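Local coordinates for Pcza361.24 (Amycolatopsis orientalis, PDB 3G2M), which probably transfers a methyl group from S-adenosyl-L-methionine to an amine nitrogen of a glycopeptide antibiotic during its biosynthesis, at residues A72-F75 and A76-G80; E111-T114 and S115-A118; P128-V131 and R132-T136. All coordinates share one frame; numbering follows the deposited sequence.

Contact 1 (A72-F75 and A76-G80)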
ATOM      1  N   ALA A  72     -13.214  21.695   3.696  1.00 40.44           N
ATOM      2  CA  ALA A  72     -14.555  21.876   3.138  1.00 40.29           C
ATOM      3  C   ALA A  72     -14.605  23.062   2.180  1.00 40.21           C
ATOM      4  O   ALA A  72     -15.253  22.996   1.132  1.00 39.64           O
ATOM      5  CB  ALA A  72     -15.590  22.029   4.248  1.00 40.35           C
ATOM      6  N   ARG A  73     -13.898  24.130   2.550  1.00 40.60           N
ATOM      7  CA  ARG A  73     -13.730  25.319   1.724  1.00 41.16           C
ATOM      8  C   ARG A  73     -13.101  24.982   0.368  1.00 40.95           C
ATOM      9  O   ARG A  73     -13.550  25.486  -0.667  1.00 40.57           O
ATOM     10  CB  ARG A  73     -12.857  26.331   2.468  1.00 41.24           C
ATOM     11  CG  ARG A  73     -12.961  27.778   1.996  1.00 42.18           C
ATOM     12  CD  ARG A  73     -12.146  28.681   2.917  1.00 42.39           C
ATOM     13  NE  ARG A  73     -10.719  28.355   2.868  1.00 44.92           N
ATOM     14  CZ  ARG A  73      -9.876  28.458   3.896  1.00 46.02           C
ATOM     15  NH1 ARG A  73     -10.303  28.869   5.087  1.00 46.02           N
ATOM     16  NH2 ARG A  73      -8.599  28.131   3.733  1.00 46.49           N
ATOM     17  N   GLU A  74     -12.071  24.134   0.371  1.00 40.91           N
ATOM     18  CA  GLU A  74     -11.419  23.742  -0.880  1.00 41.29           C
ATOM     19  C   GLU A  74     -12.349  22.942  -1.776  1.00 40.85           C
ATOM     20  O   GLU A  74     -12.354  23.134  -2.994  1.00 40.61           O
ATOM     21  CB  GLU A  74     -10.112  22.982  -0.643  1.00 41.61           C
ATOM     22  CG  GLU A  74      -8.906  23.883  -0.404  1.00 43.66           C
ATOM     23  CD  GLU A  74      -8.538  24.775  -1.591  1.00 44.94           C
ATOM     24  OE1 GLU A  74      -8.687  24.363  -2.765  1.00 46.30           O
ATOM     25  OE2 GLU A  74      -8.070  25.899  -1.340  1.00 47.54           O
ATOM     26  N   PHE A  75     -13.136  22.056  -1.167  1.00 40.81           N
ATOM     27  CA  PHE A  75     -14.146  21.301  -1.901  1.00 40.81           C
ATOM     28  C   PHE A  75     -15.136  22.257  -2.566  1.00 41.77           C
ATOM     29  O   PHE A  75     -15.402  22.136  -3.761  1.00 41.75           O
ATOM     30  CB  PHE A  75     -14.864  20.300  -0.993  1.00 40.03           C
ATOM     31  CG  PHE A  75     -14.118  18.995  -0.803  1.00 38.59           C
ATOM     32  CD1 PHE A  75     -14.006  18.079  -1.849  1.00 37.21           C
ATOM     33  CD2 PHE A  75     -13.544  18.679   0.420  1.00 37.26           C
ATOM     34  CE1 PHE A  75     -13.321  16.872  -1.677  1.00 36.77           C
ATOM     35  CE2 PHE A  75     -12.858  17.466   0.602  1.00 37.18           C
ATOM     36  CZ  PHE A  75     -12.756  16.566  -0.447  1.00 36.76           C
ATOM     37  N   ALA A  76     -15.642  23.221  -1.798  1.00 42.77           N
ATOM     38  CA  ALA A  76     -16.567  24.236  -2.319  1.00 43.98           C
ATOM     39  C   ALA A  76     -15.955  25.060  -3.455  1.00 44.99           C
ATOM     40  O   ALA A  76     -16.603  25.286  -4.478  1.00 45.30           O
ATOM     41  CB  ALA A  76     -17.044  25.143  -1.201  1.00 43.79           C
ATOM     42  N   THR A  77     -14.706  25.491  -3.271  1.00 46.16           N
ATOM     43  CA  THR A  77     -13.977  26.278  -4.268  1.00 47.39           C
ATOM     44  C   THR A  77     -13.830  25.535  -5.599  1.00 48.34           C
ATOM     45  O   THR A  77     -14.028  26.118  -6.668  1.00 48.42           O
ATOM     46  CB  THR A  77     -12.577  26.687  -3.737  1.00 47.27           C
ATOM     47  OG1 THR A  77     -12.729  27.516  -2.578  1.00 47.19           O
ATOM     48  CG2 THR A  77     -11.777  27.445  -4.791  1.00 47.74           C
ATOM     49  N   ARG A  78     -13.494  24.251  -5.520  1.00 49.32           N
ATOM     50  CA  ARG A  78     -13.200  23.443  -6.705  1.00 50.33           C
ATOM     51  C   ARG A  78     -14.446  22.923  -7.420  1.00 51.09           C
ATOM     52  O   ARG A  78     -14.388  22.605  -8.610  1.00 51.43           O
ATOM     53  CB  ARG A  78     -12.253  22.285  -6.353  1.00 50.10           C
ATOM     54  CG  ARG A  78     -10.873  22.732  -5.866  1.00 50.14           C
ATOM     55  CD  ARG A  78     -10.098  23.457  -6.949  1.00 50.81           C
ATOM     56  NE  ARG A  78      -9.299  24.549  -6.404  1.00 51.52           N
ATOM     57  CZ  ARG A  78      -8.755  25.524  -7.131  1.00 52.03           C
ATOM     58  NH1 ARG A  78      -8.907  25.552  -8.451  1.00 51.45           N
ATOM     59  NH2 ARG A  78      -8.053  26.478  -6.534  1.00 51.98           N
ATOM     60  N   THR A  79     -15.565  22.841  -6.700  1.00 51.82           N
ATOM     61  CA  THR A  79     -16.828  22.378  -7.282  1.00 52.61           C
ATOM     62  C   THR A  79     -17.393  23.390  -8.269  1.00 53.16           C
ATOM     63  O   THR A  79     -17.777  23.027  -9.384  1.00 53.41           O
ATOM     64  CB  THR A  79     -17.901  22.101  -6.208  1.00 52.71           C
ATOM     65  OG1 THR A  79     -17.931  23.190  -5.273  1.00 53.22           O
ATOM     66  CG2 THR A  79     -17.616  20.792  -5.475  1.00 52.42           C
ATOM     67  N   GLY A  80     -17.434  24.655  -7.853  1.00 53.68           N
ATOM     68  CA  GLY A  80     -18.000  25.731  -8.664  1.00 54.22           C
ATOM     69  C   GLY A  80     -19.457  25.964  -8.309  1.00 54.53           C
ATOM     70  O   GLY A  80     -19.739  26.577  -7.277  1.00 54.72           O
TER

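Contact 2 (E111-T114 and S115-A118)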
ATOM      1  N   GLU A 111     -22.517   6.568   5.373  1.00 32.23           N
ATOM      2  CA  GLU A 111     -21.641   6.162   6.464  1.00 32.07           C
ATOM      3  C   GLU A 111     -21.896   4.700   6.824  1.00 32.46           C
ATOM      4  O   GLU A 111     -23.044   4.246   6.827  1.00 31.62           O
ATOM      5  CB  GLU A 111     -21.836   7.102   7.667  1.00 32.26           C
ATOM      6  CG  GLU A 111     -21.167   6.698   8.982  1.00 32.48           C
ATOM      7  CD  GLU A 111     -19.683   6.403   8.849  1.00 31.20           C
ATOM      8  OE1 GLU A 111     -18.992   7.103   8.083  1.00 32.51           O
ATOM      9  OE2 GLU A 111     -19.210   5.461   9.516  1.00 31.44           O
ATOM     10  N   LEU A 112     -20.820   3.971   7.116  1.00 32.42           N
ATOM     11  CA  LEU A 112     -20.895   2.536   7.362  1.00 33.50           C
ATOM     12  C   LEU A 112     -21.385   2.175   8.765  1.00 33.36           C
ATOM     13  O   LEU A 112     -22.172   1.236   8.928  1.00 33.26           O
ATOM     14  CB  LEU A 112     -19.532   1.884   7.102  1.00 33.65           C
ATOM     15  CG  LEU A 112     -19.431   0.351   7.151  1.00 34.73           C
ATOM     16  CD1 LEU A 112     -20.272  -0.301   6.068  1.00 36.05           C
ATOM     17  CD2 LEU A 112     -17.973  -0.083   7.029  1.00 34.78           C
ATOM     18  N   SER A 113     -20.911   2.914   9.767  1.00 33.14           N
ATOM     19  CA  SER A 113     -21.152   2.568  11.165  1.00 33.34           C
ATOM     20  C   SER A 113     -22.496   3.077  11.666  1.00 33.39           C
ATOM     21  O   SER A 113     -22.830   4.254  11.506  1.00 32.60           O
ATOM     22  CB  SER A 113     -20.045   3.121  12.062  1.00 33.31           C
ATOM     23  OG  SER A 113     -20.427   3.003  13.426  1.00 34.12           O
ATOM     24  N   THR A 114     -23.247   2.177  12.298  1.00 33.76           N
ATOM     25  CA  THR A 114     -24.559   2.500  12.851  1.00 34.52           C
ATOM     26  C   THR A 114     -24.442   3.460  14.032  1.00 34.59           C
ATOM     27  O   THR A 114     -25.276   4.357  14.200  1.00 34.46           O
ATOM     28  CB  THR A 114     -25.300   1.227  13.309  1.00 34.69           C
ATOM     29  OG1 THR A 114     -24.494   0.535  14.262  1.00 37.21           O
ATOM     30  CG2 THR A 114     -25.540   0.298  12.140  1.00 34.20           C
ATOM     31  N   SER A 115     -23.408   3.262  14.847  1.00 34.60           N
ATOM     32  CA  SER A 115     -23.177   4.092  16.024  1.00 34.88           C
ATOM     33  C   SER A 115     -22.761   5.502  15.622  1.00 34.76           C
ATOM     34  O   SER A 115     -23.231   6.480  16.204  1.00 34.61           O
ATOM     35  CB  SER A 115     -22.127   3.458  16.942  1.00 35.00           C
ATOM     36  OG  SER A 115     -20.854   3.439  16.316  1.00 36.54           O
ATOM     37  N   VAL A 116     -21.883   5.602  14.625  1.00 34.68           N
ATOM     38  CA  VAL A 116     -21.491   6.908  14.087  1.00 34.48           C
ATOM     39  C   VAL A 116     -22.719   7.617  13.495  1.00 34.26           C
ATOM     40  O   VAL A 116     -22.936   8.800  13.752  1.00 33.98           O
ATOM     41  CB  VAL A 116     -20.307   6.799  13.081  1.00 34.42           C
ATOM     42  CG1 VAL A 116     -19.928   8.159  12.537  1.00 34.88           C
ATOM     43  CG2 VAL A 116     -19.083   6.170  13.758  1.00 34.55           C
ATOM     44  N   LEU A 117     -23.539   6.877  12.748  1.00 34.31           N
ATOM     45  CA  LEU A 117     -24.785   7.414  12.191  1.00 34.53           C
ATOM     46  C   LEU A 117     -25.762   7.910  13.247  1.00 34.91           C
ATOM     47  O   LEU A 117     -26.407   8.943  13.065  1.00 34.60           O
ATOM     48  CB  LEU A 117     -25.481   6.377  11.315  1.00 34.60           C
ATOM     49  CG  LEU A 117     -24.985   6.277   9.876  1.00 34.58           C
ATOM     50  CD1 LEU A 117     -25.582   5.043   9.256  1.00 35.59           C
ATOM     51  CD2 LEU A 117     -25.348   7.525   9.069  1.00 35.56           C
ATOM     52  N   ALA A 118     -25.884   7.153  14.335  1.00 35.21           N
ATOM     53  CA  ALA A 118     -26.711   7.549  15.472  1.00 36.03           C
ATOM     54  C   ALA A 118     -26.248   8.882  16.051  1.00 36.39           C
ATOM     55  O   ALA A 118     -27.061   9.776  16.280  1.00 36.35           O
ATOM     56  CB  ALA A 118     -26.684   6.470  16.540  1.00 35.80           C
TER

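Contact 3 (P128-V131 and R132-T136)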
ATOM      1  N   PRO A 128     -30.813  23.581  13.157  1.00 52.81           N
ATOM      2  CA  PRO A 128     -32.088  24.191  12.760  1.00 52.88           C
ATOM      3  C   PRO A 128     -32.748  23.438  11.603  1.00 52.84           C
ATOM      4  O   PRO A 128     -32.053  22.817  10.792  1.00 52.56           O
ATOM      5  CB  PRO A 128     -31.690  25.608  12.322  1.00 52.93           C
ATOM      6  CG  PRO A 128     -30.315  25.829  12.868  1.00 52.95           C
ATOM      7  CD  PRO A 128     -29.674  24.482  12.898  1.00 52.81           C
ATOM      8  N   ALA A 129     -34.078  23.508  11.540  1.00 52.71           N
ATOM      9  CA  ALA A 129     -34.886  22.756  10.569  1.00 52.72           C
ATOM     10  C   ALA A 129     -34.399  22.846   9.122  1.00 52.78           C
ATOM     11  O   ALA A 129     -34.423  21.851   8.401  1.00 52.67           O
ATOM     12  CB  ALA A 129     -36.354  23.159  10.666  1.00 52.74           C
ATOM     13  N   ASP A 130     -33.954  24.033   8.709  1.00 52.76           N
ATOM     14  CA  ASP A 130     -33.462  24.254   7.343  1.00 52.84           C
ATOM     15  C   ASP A 130     -32.213  23.429   7.016  1.00 52.60           C
ATOM     16  O   ASP A 130     -32.075  22.916   5.903  1.00 52.68           O
ATOM     17  CB  ASP A 130     -33.203  25.746   7.080  1.00 52.98           C
ATOM     18  CG  ASP A 130     -32.339  26.399   8.156  1.00 53.65           C
ATOM     19  OD1 ASP A 130     -32.757  26.412   9.336  1.00 54.22           O
ATOM     20  OD2 ASP A 130     -31.252  26.918   7.818  1.00 53.72           O
ATOM     21  N   VAL A 131     -31.313  23.313   7.991  1.00 52.21           N
ATOM     22  CA  VAL A 131     -30.098  22.515   7.856  1.00 51.81           C
ATOM     23  C   VAL A 131     -30.459  21.029   7.809  1.00 51.46           C
ATOM     24  O   VAL A 131     -30.081  20.321   6.873  1.00 51.14           O
ATOM     25  CB  VAL A 131     -29.102  22.805   9.012  1.00 51.85           C
ATOM     26  CG1 VAL A 131     -27.914  21.854   8.970  1.00 52.11           C
ATOM     27  CG2 VAL A 131     -28.627  24.252   8.959  1.00 51.89           C
ATOM     28  N   ARG A 132     -31.212  20.580   8.814  1.00 50.97           N
ATOM     29  CA  ARG A 132     -31.642  19.186   8.941  1.00 50.71           C
ATOM     30  C   ARG A 132     -32.395  18.671   7.709  1.00 50.10           C
ATOM     31  O   ARG A 132     -32.150  17.547   7.256  1.00 50.01           O
ATOM     32  CB  ARG A 132     -32.478  19.006  10.216  1.00 50.63           C
ATOM     33  CG  ARG A 132     -33.146  17.641  10.368  1.00 51.51           C
ATOM     34  CD  ARG A 132     -33.739  17.430  11.762  1.00 51.58           C
ATOM     35  NE  ARG A 132     -34.698  18.471  12.134  1.00 53.05           N
ATOM     36  CZ  ARG A 132     -34.445  19.465  12.983  1.00 54.07           C
ATOM     37  NH1 ARG A 132     -33.255  19.564  13.565  1.00 54.17           N
ATOM     38  NH2 ARG A 132     -35.386  20.364  13.253  1.00 53.97           N
ATOM     39  N   ASP A 133     -33.284  19.500   7.160  1.00 49.33           N
ATOM     40  CA  ASP A 133     -34.094  19.130   5.989  1.00 48.65           C
ATOM     41  C   ASP A 133     -33.284  18.931   4.697  1.00 47.75           C
ATOM     42  O   ASP A 133     -33.760  18.289   3.756  1.00 47.60           O
ATOM     43  CB  ASP A 133     -35.209  20.158   5.751  1.00 48.97           C
ATOM     44  CG  ASP A 133     -36.244  20.187   6.874  1.00 49.68           C
ATOM     45  OD1 ASP A 133     -36.341  19.212   7.653  1.00 50.75           O
ATOM     46  OD2 ASP A 133     -36.965  21.204   6.981  1.00 50.60           O
ATOM     47  N   ARG A 134     -32.071  19.479   4.658  1.00 46.60           N
ATOM     48  CA  ARG A 134     -31.201  19.373   3.477  1.00 45.57           C
ATOM     49  C   ARG A 134     -30.188  18.219   3.551  1.00 44.69           C
ATOM     50  O   ARG A 134     -29.490  17.931   2.570  1.00 44.48           O
ATOM     51  CB  ARG A 134     -30.494  20.706   3.213  1.00 45.61           C
ATOM     52  CG  ARG A 134     -31.409  21.766   2.596  1.00 46.10           C
ATOM     53  CD  ARG A 134     -30.650  23.018   2.203  1.00 45.90           C
ATOM     54  NE  ARG A 134     -30.350  23.868   3.355  1.00 46.64           N
ATOM     55  CZ  ARG A 134     -29.159  23.963   3.942  1.00 46.92           C
ATOM     56  NH1 ARG A 134     -28.125  23.257   3.498  1.00 46.91           N
ATOM     57  NH2 ARG A 134     -29.001  24.773   4.979  1.00 47.00           N
ATOM     58  N   CYS A 135     -30.125  17.557   4.707  1.00 43.52           N
ATOM     59  CA  CYS A 135     -29.214  16.438   4.920  1.00 42.71           C
ATOM     60  C   CYS A 135     -29.963  15.111   4.930  1.00 41.87           C
ATOM     61  O   CYS A 135     -30.941  14.952   5.661  1.00 41.45           O
ATOM     62  CB  CYS A 135     -28.446  16.616   6.233  1.00 43.05           C
ATOM     63  SG  CYS A 135     -27.219  15.322   6.572  1.00 43.61           S
ATOM     64  N   THR A 136     -29.497  14.169   4.111  1.00 40.71           N
ATOM     65  CA  THR A 136     -30.062  12.824   4.049  1.00 39.77           C
ATOM     66  C   THR A 136     -29.012  11.800   4.471  1.00 39.13           C
ATOM     67  O   THR A 136     -27.985  11.652   3.807  1.00 38.71           O
ATOM     68  CB  THR A 136     -30.557  12.471   2.627  1.00 39.77           C
ATOM     69  OG1 THR A 136     -31.521  13.436   2.197  1.00 40.39           O
ATOM     70  CG2 THR A 136     -31.197  11.079   2.594  1.00 39.97           C
TER

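Contact 1 (A72-F75 and A76-G80)
Glu74 and Arg78 sit one turn apart on the C-terminal half of the alpha-helix 69-79, which packs against the central sheet of the methyltransferase fold. Backbone i to i+4 bonds run through the whole stretch. Ala76 N donates to Ala72 O at 3.0 Å, Arg78 N to Glu74 O at 3.0 Å, and Thr79 N to Phe75 O in the last turn. Gly80 then leaves the helix with positive phi (94°), at backbone angles that call for glycine.

The charged pair is loose. Glu74 OE1 lies at the edge of the Arg78 guanidinium, 3.7 Å from NE, a long salt bridge. The two side chains run alongside each other in the same direction. Their carboxylate and guanidinium planes are nearly coplanar, 13° apart. Both chains turn at chi2, and Arg78 turns again at chi3. Arg78 CG rests 3.3 Å from Glu74 O. Arg78 also touches Leu286 and Glu288 of strand 284-290.

The Phe75 ring packs between the helix and the sheet, on Leu187, Ser189 and Leu286, and on Leu96 and Phe100. Its side chain lies about 5 Å from that of Ser157, a residue of the S-adenosyl-L-methionine site.

Two threonine hydroxyls turn back on the helix. Thr79 OG1 donates to Ala76 O at 2.6 Å. Arg73 O is gripped twice by Thr77, through N at 2.8 Å and through OG1 at 2.9 Å, with OG1 above the carbonyl plane by 40°.

Contact 2 (E111-T114 and S115-A118)
Leu117 N bonds to Ser113 O and Ala118 N to Thr114 O as the chain turns from the end of strand 107-111 into helix 114-125. Ser113 is the N-cap. Its OG is anti to the backbone N (chi1 169°), which swings it over the first turn. There it accepts from Val116 N at 3.2 Å, an almost straight bond with an angle of 175° at the hydrogen. Ser115 N reaches the same oxygen only weakly. The hydroxyl of Ser115 folds back as well and donates to Ser113 OG at 3.0 Å. Ser113 OG thus accepts from one N-H and one O-H, and weakly from a second N-H.

Val116 packs its two methyls on different residues. Its CG2 is 3.6 Å from Ser113 CB, while CG1 turns to Glu111 and meets CG at 4.0 Å. The Glu111 and Val116 side chains cross at about a right angle. Leu117 slides past Glu111 in the opposite direction, with CD2 3.8 Å from Glu111 CB. Its CD1 rests on Glu111 O.

Glu111 is a residue of the S-adenosyl-L-methionine site, though no cofactor is bound to this chain. Its carboxylate is held at both oxygens. OE2 accepts from Ser113 N at 3.1 Å, from the anti side and 35° out of the carboxylate plane. OE1 accepts from Gly92 N. An acidic residue at this strand end is familiar in the fold, where it commonly binds the ribose hydroxyls of the cofactor.

Around the turn, Glu111 pairs through its backbone with Val138 and Gly140. Leu117 packs on Leu137 and Gln139, so helix 114-125 starts against strand 135-139, outermost in the sheet of this chain, and Val116 touches Met93 in a loop.

Contact 3 (P128-V131 and R132-T136)
Arg132 and Arg134 fold their guanidinium groups back over the preceding turn of the short helix 129-132, each with a flat face on a backbone CA. Arg132 lies over Ala129. Its NH2 is 3.6 Å from Ala129 CA and 3.9 Å from Ala129 CB. The chain runs extended through chi1 and chi2, then turns at chi3 (56°), which carries the guanidinium back over Ala129.

Arg134 places one face of its guanidinium over Val131 CA. The two side chains cross obliquely, and Val131 CG2 comes within 4.0 Å of Arg134 NH2. Asp130 O stands near NE, but the angle is poor for a bond. Asp130 OD2 is 4.2 Å from Arg134 NH2, beyond a salt bridge, so any attraction is probably modest. Arg132 NH1 donates to Leu124 O and Arg134 NH1 to Leu101 O and Trp105 O, while Arg134 NH2 is also bonded outside the two segments.

Asp133 has CG beside its backbone N (chi1 -66°), and this sets CB and the carboxylate next to Ala129 O. OD2 is 3.0 Å from Ala129 O; both are acceptors, so this is a close approach and not a hydrogen bond. Ala129 O accepts instead from Asp133 N at 2.9 Å.

The backbone closes the helix and turns out of it. Arg132 N donates to Pro128 O at 3.1 Å, and Arg134 N to Val131 O at 3.1 Å. A type I beta turn from Arg132 to Cys135 then leads into strand 135-139.

This turn ends the beta-alpha-beta crossover from strand 107-111 to its parallel neighbour 135-139. Thr136 pairs through its backbone with Val107 and Ala109 on strand 107-111. Val131 and Cys135 pack on Leu101, which places the turn beside helix 97-101.

The three contacts are local and follow one another along the chain; none nests in or crosses another. Contact 1 comes first and closes the last turns of helix 69-79, ahead of strand 86-89. Contact 2 marks the turn from strand 107-111 into helix 114-125. Contact 3 ends the following crossover, turning helix 129-132 into strand 135-139. Contacts 2 and 3 thus lie at the two ends of one beta-alpha-beta unit, whose strands are neighbours and parallel. Their nearest atoms are about 7 Å apart. Contact 1 stays about 12 Å from contact 3 and about 14 Å from contact 2, nearest atom to nearest atom.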